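PDB 5T3B: glycoside Hydrolase from Bacteroides plebeius, which probably hydrolyses glycosidic bonds in galactan polysaccharides such as agarose, as a glycoside hydrolase of family 50 from a human gut bacterium. Local coordinates for residues L247-N253 against L330-R336; H162-F167 against P186-S192. All coordinates share one frame; numbering follows the deposited sequence.

Contact 1: residues L247-N253 against L330-R336; sequences LGFFSDN and LLYLGSR. With EDO (1,2-ethanediol), chain M.
Phe249 and Tyr332 form the one beta bridge between two neighbouring staves of a fold consistent with a (beta/alpha)8 barrel, in which 247-253 and 330-336, neither a regular strand, take the places of the fourth and fifth strands. Their end-to-end directions differ by 34°, and the bridge is parallel in its bonding: Phe249 N gives to Leu331 O (3.0 Å) and Leu333 N to Phe249 O (2.8 Å). Beyond the bridge, Ser251 N reaches Gly334 O at 2.9 Å. On the Phe249 side, the two rings are close to parallel but displaced, with little overlap, Tyr332 CD1 lying over the rim of one Phe249 face, 3.6 Å from Phe249 CZ. Leu330 CD2 meets the same ring at CD1, the two side chains crossing at about a right angle. A chi1 of 179° swings the Tyr332 ring away from its own amide and along to Ser251, where Tyr332 OH and Ser251 OG lie 2.7 Å apart in a hydrogen bond; Tyr314 of helix 300-324 also bonds to OG. The other side holds Phe250, with Leu333 CB against CE1 and Arg336 NH2 over the centre of one ring face. This cation-pi contact puts Arg336 CZ 4.7 Å from the Phe250 ring centroid, with the guanidinium edge directed at the ring (planes 81° apart). NH1 forms a salt bridge with Glu389. Asn253 probably corresponds to the asparagine that precedes the acid/base glutamate in clan GH-A glycosidases. Its OD1 takes Arg336 NE at 2.8 Å from above the carbonyl plane, while lying in the guanidinium plane.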
loop_
_atom_site.group_PDB
_atom_site.type_symbol
_atom_site.label_atom_id
_atom_site.label_comp_id
_atom_site.label_asym_id
_atom_site.label_seq_id
_atom_site.Cartn_x
_atom_site.Cartn_y
_atom_site.Cartn_z
ATOM N N LEU A 247 2.125 12.466 -3.978
ATOM C CA LEU A 247 3.091 11.633 -3.286
ATOM C C LEU A 247 3.861 10.776 -4.292
ATOM O O LEU A 247 5.066 10.589 -4.185
ATOM C CB LEU A 247 2.382 10.777 -2.241
ATOM C CG LEU A 247 3.151 9.836 -1.399
ATOM C CD1 LEU A 247 4.175 10.610 -0.572
ATOM C CD2 LEU A 247 2.215 9.085 -0.485
ATOM N N GLY A 248 3.163 10.201 -5.259
ATOM C CA GLY A 248 3.699 9.332 -6.274
ATOM C C GLY A 248 2.571 8.605 -6.925
ATOM O O GLY A 248 1.417 8.961 -6.775
ATOM N N PHE A 249 2.891 7.540 -7.705
ATOM C CA PHE A 249 1.820 6.777 -8.377
ATOM C C PHE A 249 2.079 5.289 -8.328
ATOM O O PHE A 249 3.213 4.827 -8.222
ATOM C CB PHE A 249 1.649 7.207 -9.839
ATOM C CG PHE A 249 2.775 6.767 -10.771
ATOM C CD1 PHE A 249 3.987 7.458 -10.803
ATOM C CD2 PHE A 249 2.604 5.701 -11.608
ATOM C CE1 PHE A 249 5.003 7.071 -11.619
ATOM C CE2 PHE A 249 3.617 5.323 -12.435
ATOM C CZ PHE A 249 4.839 5.979 -12.421
ATOM N N PHE A 250 0.985 4.548 -8.449
ATOM C CA PHE A 250 1.032 3.103 -8.592
ATOM C C PHE A 250 0.703 2.775 -10.034
ATOM O O PHE A 250 -0.203 3.363 -10.623
ATOM C CB PHE A 250 -0.001 2.413 -7.701
ATOM C CG PHE A 250 0.051 2.905 -6.281
ATOM C CD1 PHE A 250 1.050 2.479 -5.406
ATOM C CD2 PHE A 250 -0.866 3.843 -5.839
ATOM C CE1 PHE A 250 1.120 2.993 -4.149
ATOM C CE2 PHE A 250 -0.788 4.377 -4.575
ATOM C CZ PHE A 250 0.183 3.946 -3.734
ATOM N N SER A 251 1.399 1.806 -10.627
ATOM C CA SER A 251 1.203 1.491 -12.060
ATOM C C SER A 251 0.145 0.385 -12.326
ATOM O O SER A 251 -0.224 0.166 -13.466
ATOM C CB SER A 251 2.526 1.109 -12.696
ATOM O OG SER A 251 3.088 0.012 -12.049
ATOM N N ASP A 252 -0.200 -0.378 -11.282
ATOM C CA ASP A 252 -1.081 -1.518 -11.355
ATOM C C ASP A 252 -1.409 -1.889 -9.930
ATOM O O ASP A 252 -0.948 -1.261 -8.974
ATOM C CB ASP A 252 -0.466 -2.658 -12.165
ATOM C CG ASP A 252 -0.789 -2.630 -13.634
ATOM O OD1 ASP A 252 -1.964 -2.626 -14.002
ATOM O OD2 ASP A 252 0.134 -2.666 -14.527
ATOM N N ASN A 253 -2.228 -2.942 -9.806
ATOM C CA ASN A 253 -2.660 -3.406 -8.507
ATOM C C ASN A 253 -2.756 -4.927 -8.510
ATOM O O ASN A 253 -3.492 -5.494 -9.331
ATOM C CB ASN A 253 -4.022 -2.859 -8.157
ATOM C CG ASN A 253 -4.525 -3.272 -6.779
ATOM O OD1 ASN A 253 -3.867 -3.114 -5.754
ATOM N ND2 ASN A 253 -5.730 -3.815 -6.774
ATOM N N LEU A 330 8.828 12.546 -10.278
ATOM C CA LEU A 330 7.604 11.885 -9.792
ATOM C C LEU A 330 8.015 10.546 -9.199
ATOM O O LEU A 330 8.670 9.766 -9.896
ATOM C CB LEU A 330 6.666 11.711 -10.956
ATOM C CG LEU A 330 5.303 11.133 -10.646
ATOM C CD1 LEU A 330 4.534 12.024 -9.674
ATOM C CD2 LEU A 330 4.535 10.913 -11.939
ATOM N N LEU A 331 7.571 10.218 -7.988
ATOM C CA LEU A 331 7.894 8.943 -7.383
ATOM C C LEU A 331 7.046 7.811 -7.946
ATOM O O LEU A 331 5.816 7.907 -8.021
ATOM C CB LEU A 331 7.762 8.969 -5.867
ATOM C CG LEU A 331 8.646 9.962 -5.126
ATOM C CD1 LEU A 331 8.464 9.820 -3.627
ATOM C CD2 LEU A 331 10.101 9.783 -5.516
ATOM N N TYR A 332 7.741 6.694 -8.218
ATOM C CA TYR A 332 7.114 5.476 -8.645
ATOM C C TYR A 332 6.990 4.556 -7.434
ATOM O O TYR A 332 7.970 4.106 -6.863
ATOM C CB TYR A 332 7.872 4.830 -9.773
ATOM C CG TYR A 332 7.293 3.529 -10.259
ATOM C CD1 TYR A 332 5.921 3.306 -10.289
ATOM C CD2 TYR A 332 8.117 2.517 -10.652
ATOM C CE1 TYR A 332 5.380 2.094 -10.728
ATOM C CE2 TYR A 332 7.636 1.322 -11.108
ATOM C CZ TYR A 332 6.270 1.082 -11.132
ATOM O OH TYR A 332 5.746 -0.105 -11.521
ATOM N N LEU A 333 5.725 4.277 -7.067
ATOM C CA LEU A 333 5.422 3.512 -5.826
ATOM C C LEU A 333 5.014 2.082 -6.135
ATOM O O LEU A 333 4.485 1.423 -5.231
ATOM C CB LEU A 333 4.339 4.234 -5.060
ATOM C CG LEU A 333 4.548 5.718 -4.777
ATOM C CD1 LEU A 333 3.335 6.314 -4.078
ATOM C CD2 LEU A 333 5.785 5.989 -3.962
ATOM N N GLY A 334 5.322 1.589 -7.310
ATOM C CA GLY A 334 5.161 0.170 -7.585
ATOM C C GLY A 334 3.786 -0.273 -8.019
ATOM O O GLY A 334 2.991 0.491 -8.555
ATOM N N SER A 335 3.559 -1.575 -7.847
ATOM C CA SER A 335 2.386 -2.276 -8.395
ATOM C C SER A 335 1.527 -2.986 -7.349
ATOM O O SER A 335 0.618 -3.702 -7.748
ATOM C CB SER A 335 2.825 -3.339 -9.418
ATOM O OG SER A 335 3.502 -4.419 -8.815
ATOM N N ARG A 336 1.760 -2.733 -6.065
ATOM C CA ARG A 336 0.849 -3.214 -5.018
ATOM C C ARG A 336 0.847 -4.753 -5.003
ATOM O O ARG A 336 -0.108 -5.404 -5.366
ATOM C CB ARG A 336 -0.519 -2.576 -5.160
ATOM C CG ARG A 336 -0.461 -1.077 -5.350
ATOM C CD ARG A 336 -1.749 -0.462 -5.845
ATOM N NE ARG A 336 -2.819 -0.652 -4.883
ATOM C CZ ARG A 336 -2.990 0.131 -3.831
ATOM N NH1 ARG A 336 -3.936 -0.147 -2.940
ATOM N NH2 ARG A 336 -2.294 1.238 -3.679
HETATM C C1 EDO M . 11.565 10.173 -9.341
HETATM O O1 EDO M . 11.261 8.839 -9.788
HETATM C C2 EDO M . 13.063 10.320 -8.970
HETATM O O2 EDO M . 13.217 9.195 -8.070
HETATM O O HOH W 1 5.948 12.053 -6.500
#

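Contact 2: residues H162-F167 against P186-S192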
loop_
_atom_site.group_PDB
_atom_site.type_symbol
_atom_site.label_atom_id
_atom_site.label_comp_id
_atom_site.label_asym_id
_atom_site.label_seq_id
_atom_site.Cartn_x
_atom_site.Cartn_y
_atom_site.Cartn_z
ATOM N N HIS A 162 -2.937 11.828 6.259
ATOM C CA HIS A 162 -2.568 12.989 5.419
ATOM C C HIS A 162 -2.574 12.774 3.949
ATOM O O HIS A 162 -2.391 13.704 3.186
ATOM C CB HIS A 162 -1.229 13.558 5.877
ATOM C CG HIS A 162 -1.228 14.015 7.315
ATOM N ND1 HIS A 162 -1.648 15.274 7.683
ATOM C CD2 HIS A 162 -0.964 13.363 8.477
ATOM C CE1 HIS A 162 -1.572 15.372 8.994
ATOM N NE2 HIS A 162 -1.207 14.220 9.508
ATOM N N SER A 163 -2.761 11.511 3.536
ATOM C CA SER A 163 -2.732 11.164 2.140
ATOM C C SER A 163 -3.921 10.295 1.737
ATOM O O SER A 163 -4.468 9.575 2.625
ATOM C CB SER A 163 -1.471 10.412 1.783
ATOM O OG SER A 163 -0.290 11.121 2.104
ATOM N N VAL A 164 -4.251 10.365 0.453
ATOM C CA VAL A 164 -5.219 9.446 -0.105
ATOM C C VAL A 164 -4.506 8.692 -1.210
ATOM O O VAL A 164 -3.845 9.305 -2.070
ATOM C CB VAL A 164 -6.500 10.157 -0.568
ATOM C CG1 VAL A 164 -7.247 10.633 0.654
ATOM C CG2 VAL A 164 -6.246 11.266 -1.545
ATOM N N CYS A 165 -4.615 7.378 -1.226
ATOM C CA CYS A 165 -3.789 6.524 -2.065
ATOM C C CYS A 165 -4.628 5.478 -2.721
ATOM O O CYS A 165 -5.107 4.568 -2.038
ATOM C CB CYS A 165 -2.657 5.889 -1.255
ATOM S SG CYS A 165 -1.589 7.016 -0.309
ATOM N N ALA A 166 -4.721 5.581 -4.044
ATOM C CA ALA A 166 -5.320 4.642 -4.960
ATOM C C ALA A 166 -6.809 4.672 -5.054
ATOM O O ALA A 166 -7.518 4.975 -4.076
ATOM C CB ALA A 166 -4.821 3.211 -4.738
ATOM N N PHE A 167 -7.295 4.300 -6.205
ATOM C CA PHE A 167 -8.708 4.019 -6.404
ATOM C C PHE A 167 -9.654 5.193 -6.271
ATOM O O PHE A 167 -10.829 5.012 -6.052
ATOM C CB PHE A 167 -9.186 2.837 -5.587
ATOM C CG PHE A 167 -8.230 1.667 -5.500
ATOM C CD1 PHE A 167 -7.657 1.144 -6.638
ATOM C CD2 PHE A 167 -7.913 1.115 -4.298
ATOM C CE1 PHE A 167 -6.781 0.064 -6.552
ATOM C CE2 PHE A 167 -7.050 0.065 -4.194
ATOM C CZ PHE A 167 -6.507 -0.474 -5.304
ATOM N N PRO A 186 -2.772 20.667 2.000
ATOM C CA PRO A 186 -3.094 19.666 0.996
ATOM C C PRO A 186 -3.552 18.353 1.614
ATOM O O PRO A 186 -3.252 18.014 2.750
ATOM C CB PRO A 186 -1.755 19.401 0.275
ATOM C CG PRO A 186 -0.759 19.707 1.311
ATOM C CD PRO A 186 -1.329 20.835 2.144
ATOM N N LEU A 187 -4.249 17.593 0.789
ATOM C CA LEU A 187 -4.503 16.192 1.035
ATOM C C LEU A 187 -3.693 15.470 -0.063
ATOM O O LEU A 187 -4.099 15.449 -1.225
ATOM C CB LEU A 187 -6.000 15.929 0.899
ATOM C CG LEU A 187 -6.436 14.506 1.168
ATOM C CD1 LEU A 187 -5.932 14.005 2.475
ATOM C CD2 LEU A 187 -7.942 14.392 1.079
ATOM N N THR A 188 -2.500 15.006 0.314
ATOM C CA THR A 188 -1.604 14.546 -0.727
ATOM C C THR A 188 -2.164 13.265 -1.372
ATOM O O THR A 188 -2.803 12.464 -0.706
ATOM C CB THR A 188 -0.185 14.377 -0.222
ATOM O OG1 THR A 188 -0.127 13.596 0.945
ATOM C CG2 THR A 188 0.406 15.708 0.110
ATOM N N GLN A 189 -1.907 13.124 -2.666
ATOM C CA GLN A 189 -2.546 12.023 -3.411
ATOM C C GLN A 189 -1.541 11.129 -4.082
ATOM O O GLN A 189 -0.484 11.581 -4.553
ATOM C CB GLN A 189 -3.635 12.507 -4.348
ATOM C CG GLN A 189 -3.155 13.333 -5.444
ATOM C CD GLN A 189 -4.237 13.873 -6.436
ATOM O OE1 GLN A 189 -5.413 13.341 -6.595
ATOM N NE2 GLN A 189 -3.877 14.852 -7.097
ATOM N N ALA A 190 -1.910 9.865 -4.183
ATOM C CA ALA A 190 -1.117 8.884 -4.906
ATOM C C ALA A 190 -2.051 8.097 -5.840
ATOM O O ALA A 190 -2.723 7.143 -5.381
ATOM C CB ALA A 190 -0.404 7.943 -3.996
ATOM N N PRO A 191 -2.227 8.537 -7.085
ATOM C CA PRO A 191 -3.147 7.873 -7.999
ATOM C C PRO A 191 -2.686 6.523 -8.398
ATOM O O PRO A 191 -1.482 6.221 -8.419
ATOM C CB PRO A 191 -3.212 8.781 -9.222
ATOM C CG PRO A 191 -1.851 9.425 -9.187
ATOM C CD PRO A 191 -1.578 9.691 -7.723
ATOM N N SER A 192 -3.643 5.666 -8.725
ATOM C CA SER A 192 -3.399 4.328 -9.275
ATOM C C SER A 192 -3.787 4.270 -10.730
ATOM O O SER A 192 -4.727 4.983 -11.174
ATOM C CB SER A 192 -4.109 3.282 -8.423
ATOM O OG SER A 192 -5.522 3.557 -8.391
HETATM O O HOH W 2 -1.193 16.384 3.578
HETATM O O HOH W 3 -2.637 16.996 5.810
HETATM O O HOH W 4 -5.442 8.847 -4.401
#
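Val164 and Gln189 sit at the middle of a parallel beta pair, strands 163-165 and 188-190, joined through helix 169-182 as one beta-alpha-beta unit of the probable barrel. The axes of strands 163-165 and 188-190 come within 4.7 Å and run 15° apart, and the bonding is regular: Val164 N to Thr188 O (2.8 Å), Ala190 N to Val164 O and Ala166 N to Ala190 O. At the start of the pair, His162 O receives Thr188 N at 3.2 Å. Ser163, Cys165, Thr188 and Ala190 share one sheet face. There Ser163 OG lies 2.7 Å from Thr188 OG1 in a hydrogen bond; Thr188 chi1 of 51° sets OG1 between its backbone N and carbonyl carbon, turned to that serine. Farther along, Cys165 SG rests on Ala190 CB at 4.0 Å. On the other face Val164 CG1 touches Leu187 CD2 at 3.8 Å, the side chains crossing at about a right angle, and CG2 packs on Gln189 CB. Where the strands end, Ser192 takes over: its OG accepts Phe167 N at 2.9 Å in a nearly straight bond (166° at the hydrogen), its CB lies on Ala166 CB, and OG is also near Phe167 CD1. With an alanine at this position, the Phe167 amide is likely to lose its acceptor, and the turn after strand 163-165 would probably be freer to shift. The next shell fixes these groups: Tyr121 of strand 120-126 bonds Ser163 OG, and Phe156 of helix 145-158 touches both Val164 and Leu187. At the outer end of the pair, His162 turns its imidazole away from 186-192, and its NE2 is hydrogen-bonded to Tyr79 OH.

Both contacts are buried, with centres about 11 Å apart, and they join neighbouring strand positions of what is probably one barrel. Contact 2 pairs regular strands and relies on backbone bonds and small side chains; contact 1, with the larger buried area (771 against 451 Å²), has a single bridge and relies more on aromatic rings, a cation-pi pair and an arginine-asparagine bond. The two meet directly: Leu247 N lies 2.8 Å from Gln189 O and Phe250 N 3.0 Å from Pro191 O, both probable hydrogen bonds, so 186-192 is flanked by 162-167 and 247-253. Phe167 packs on Arg336, so contact 1's arginine end lies beside the Phe167-Ser192 end of contact 2, where Asn253, Phe167 and Ser192 are partly exposed.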